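PDB 4ZEM: translation initiation factor eIF2b-like protein from Chaetomium thermophilum, which is the beta subunit of eIF2B, the decameric factor that probably catalyses exchange of GDP for GTP on eIF2 during translation initiation. Local coordinates for residues 48-53 / 169-174. Numbering follows the deposited sequence.
Sequences AIAQLL and EILDEI
Ala50 sets its methyl between two branched side chains of segment 169-174 of helix 154-182, Leu171 and Ile174. Its CB lies 4.3 Å from CD2 of Leu171 and 4.4 Å from CD1 of Ile174, both ordinary van der Waals contacts between methyl groups. Alanine suits this place because a single methyl lets the helices come close: the CA atoms of Ala50 and Leu171 are 6.1 Å apart. Leu171 and Ile174 stand three residues apart, which brings them to the same face of their helix. With CG anti to the backbone N (chi1 -168°), the isobutyl group of Leu171 leans over to helix 43-59, and its CD2 branch meets the methyl. Ile174 uses its longer arm, extended at chi2 172°, so that CD1 reaches Ala50; leucine and isoleucine supply the bulk that alanine lacks. Backbone bonds within each helix, such as Ile174 N to Ile170 O at 2.9 Å, hold these side chains at their spacing. The buried contact is small, 156 Å² over both sides, and plainly apolar. Farther out, Ile49 and Ile174 both touch Ile92 of helix 88-104, which therefore joins the two helices, and Arg95 of that helix forms a salt bridge with Glu173. Helix 43-59 also packs on helices 24-37 and 65-82 through Leu52, all within the N-terminal helical region that precedes the mainly parallel, Rossmann-like sheet, whose inner strand 194-198 is first in sequence.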
loop_
_atom_site.group_PDB
_atom_site.type_symbol
_atom_site.label_atom_id
_atom_site.label_comp_id
_atom_site.label_asym_id
_atom_site.label_seq_id
_atom_site.Cartn_x
_atom_site.Cartn_y
_atom_site.Cartn_z
ATOM N N ALA A 48 -7.092 6.864 -3.060
ATOM C CA ALA A 48 -7.782 7.483 -4.188
ATOM C C ALA A 48 -8.287 6.418 -5.157
ATOM O O ALA A 48 -9.399 6.518 -5.669
ATOM C CB ALA A 48 -6.870 8.474 -4.905
ATOM N N ILE A 49 -7.475 5.392 -5.391
ATOM C CA ILE A 49 -7.870 4.291 -6.262
ATOM C C ILE A 49 -9.080 3.553 -5.686
ATOM O O ILE A 49 -10.037 3.255 -6.405
ATOM C CB ILE A 49 -6.717 3.291 -6.473
ATOM C CG1 ILE A 49 -5.509 3.997 -7.093
ATOM C CG2 ILE A 49 -7.166 2.139 -7.359
ATOM C CD1 ILE A 49 -5.799 4.634 -8.442
ATOM N N ALA A 50 -9.046 3.290 -4.382
ATOM C CA ALA A 50 -10.140 2.592 -3.711
ATOM C C ALA A 50 -11.457 3.369 -3.831
ATOM O O ALA A 50 -12.510 2.794 -4.100
ATOM C CB ALA A 50 -9.791 2.349 -2.239
ATOM N N GLN A 51 -11.389 4.680 -3.640
ATOM C CA GLN A 51 -12.573 5.523 -3.741
ATOM C C GLN A 51 -13.129 5.593 -5.162
ATOM O O GLN A 51 -14.350 5.576 -5.363
ATOM C CB GLN A 51 -12.260 6.931 -3.226
ATOM C CG GLN A 51 -12.493 7.080 -1.737
ATOM C CD GLN A 51 -11.967 8.382 -1.185
ATOM O OE1 GLN A 51 -10.913 8.863 -1.597
ATOM N NE2 GLN A 51 -12.703 8.965 -0.247
ATOM N N LEU A 52 -12.237 5.689 -6.143
ATOM C CA LEU A 52 -12.652 5.729 -7.541
ATOM C C LEU A 52 -13.286 4.392 -7.936
ATOM O O LEU A 52 -14.310 4.364 -8.623
ATOM C CB LEU A 52 -11.461 6.069 -8.449
ATOM C CG LEU A 52 -11.697 6.346 -9.944
ATOM C CD1 LEU A 52 -11.861 5.074 -10.785
ATOM C CD2 LEU A 52 -12.876 7.295 -10.136
ATOM N N LEU A 53 -12.669 3.290 -7.510
ATOM C CA LEU A 53 -13.185 1.959 -7.818
ATOM C C LEU A 53 -14.552 1.744 -7.173
ATOM O O LEU A 53 -15.423 1.088 -7.746
ATOM C CB LEU A 53 -12.202 0.877 -7.368
ATOM C CG LEU A 53 -10.913 0.806 -8.191
ATOM C CD1 LEU A 53 -10.101 -0.427 -7.814
ATOM C CD2 LEU A 53 -11.220 0.825 -9.690
ATOM N N GLU A 169 -14.052 -0.771 3.597
ATOM C CA GLU A 169 -13.185 -1.493 4.523
ATOM C C GLU A 169 -11.730 -1.498 4.043
ATOM O O GLU A 169 -10.795 -1.333 4.836
ATOM C CB GLU A 169 -13.725 -2.912 4.705
ATOM C CG GLU A 169 -14.853 -2.956 5.727
ATOM C CD GLU A 169 -15.684 -4.222 5.650
ATOM O OE1 GLU A 169 -15.095 -5.316 5.531
ATOM O OE2 GLU A 169 -16.933 -4.120 5.698
ATOM N N ILE A 170 -11.546 -1.699 2.743
ATOM C CA ILE A 170 -10.218 -1.631 2.146
ATOM C C ILE A 170 -9.639 -0.240 2.350
ATOM O O ILE A 170 -8.468 -0.086 2.690
ATOM C CB ILE A 170 -10.266 -1.979 0.647
ATOM C CG1 ILE A 170 -10.482 -3.483 0.486
ATOM C CG2 ILE A 170 -8.984 -1.557 -0.066
ATOM C CD1 ILE A 170 -10.385 -3.963 -0.939
ATOM N N LEU A 171 -10.487 0.766 2.186
ATOM C CA LEU A 171 -10.108 2.149 2.413
ATOM C C LEU A 171 -9.702 2.372 3.878
ATOM O O LEU A 171 -8.706 3.048 4.157
ATOM C CB LEU A 171 -11.261 3.062 1.991
ATOM C CG LEU A 171 -11.089 4.579 1.845
ATOM C CD1 LEU A 171 -11.354 5.341 3.139
ATOM C CD2 LEU A 171 -9.740 4.942 1.210
ATOM N N ASP A 172 -10.449 1.782 4.809
ATOM C CA ASP A 172 -10.099 1.894 6.220
ATOM C C ASP A 172 -8.818 1.127 6.528
ATOM O O ASP A 172 -8.011 1.569 7.346
ATOM C CB ASP A 172 -11.245 1.410 7.110
ATOM C CG ASP A 172 -12.417 2.379 7.124
ATOM O OD1 ASP A 172 -12.265 3.505 6.602
ATOM O OD2 ASP A 172 -13.488 2.020 7.656
ATOM N N GLU A 173 -8.620 -0.004 5.856
ATOM C CA GLU A 173 -7.390 -0.769 6.024
ATOM C C GLU A 173 -6.179 0.070 5.610
ATOM O O GLU A 173 -5.177 0.125 6.321
ATOM C CB GLU A 173 -7.458 -2.071 5.213
ATOM C CG GLU A 173 -6.146 -2.844 5.120
ATOM C CD GLU A 173 -6.241 -4.072 4.217
ATOM O OE1 GLU A 173 -7.373 -4.541 3.961
ATOM O OE2 GLU A 173 -5.185 -4.563 3.755
ATOM N N ILE A 174 -6.308 0.768 4.483
ATOM C CA ILE A 174 -5.257 1.646 3.969
ATOM C C ILE A 174 -4.967 2.821 4.897
ATOM O O ILE A 174 -3.812 3.118 5.193
ATOM C CB ILE A 174 -5.640 2.184 2.582
ATOM C CG1 ILE A 174 -5.738 1.027 1.578
ATOM C CG2 ILE A 174 -4.641 3.234 2.104
ATOM C CD1 ILE A 174 -6.301 1.450 0.219
#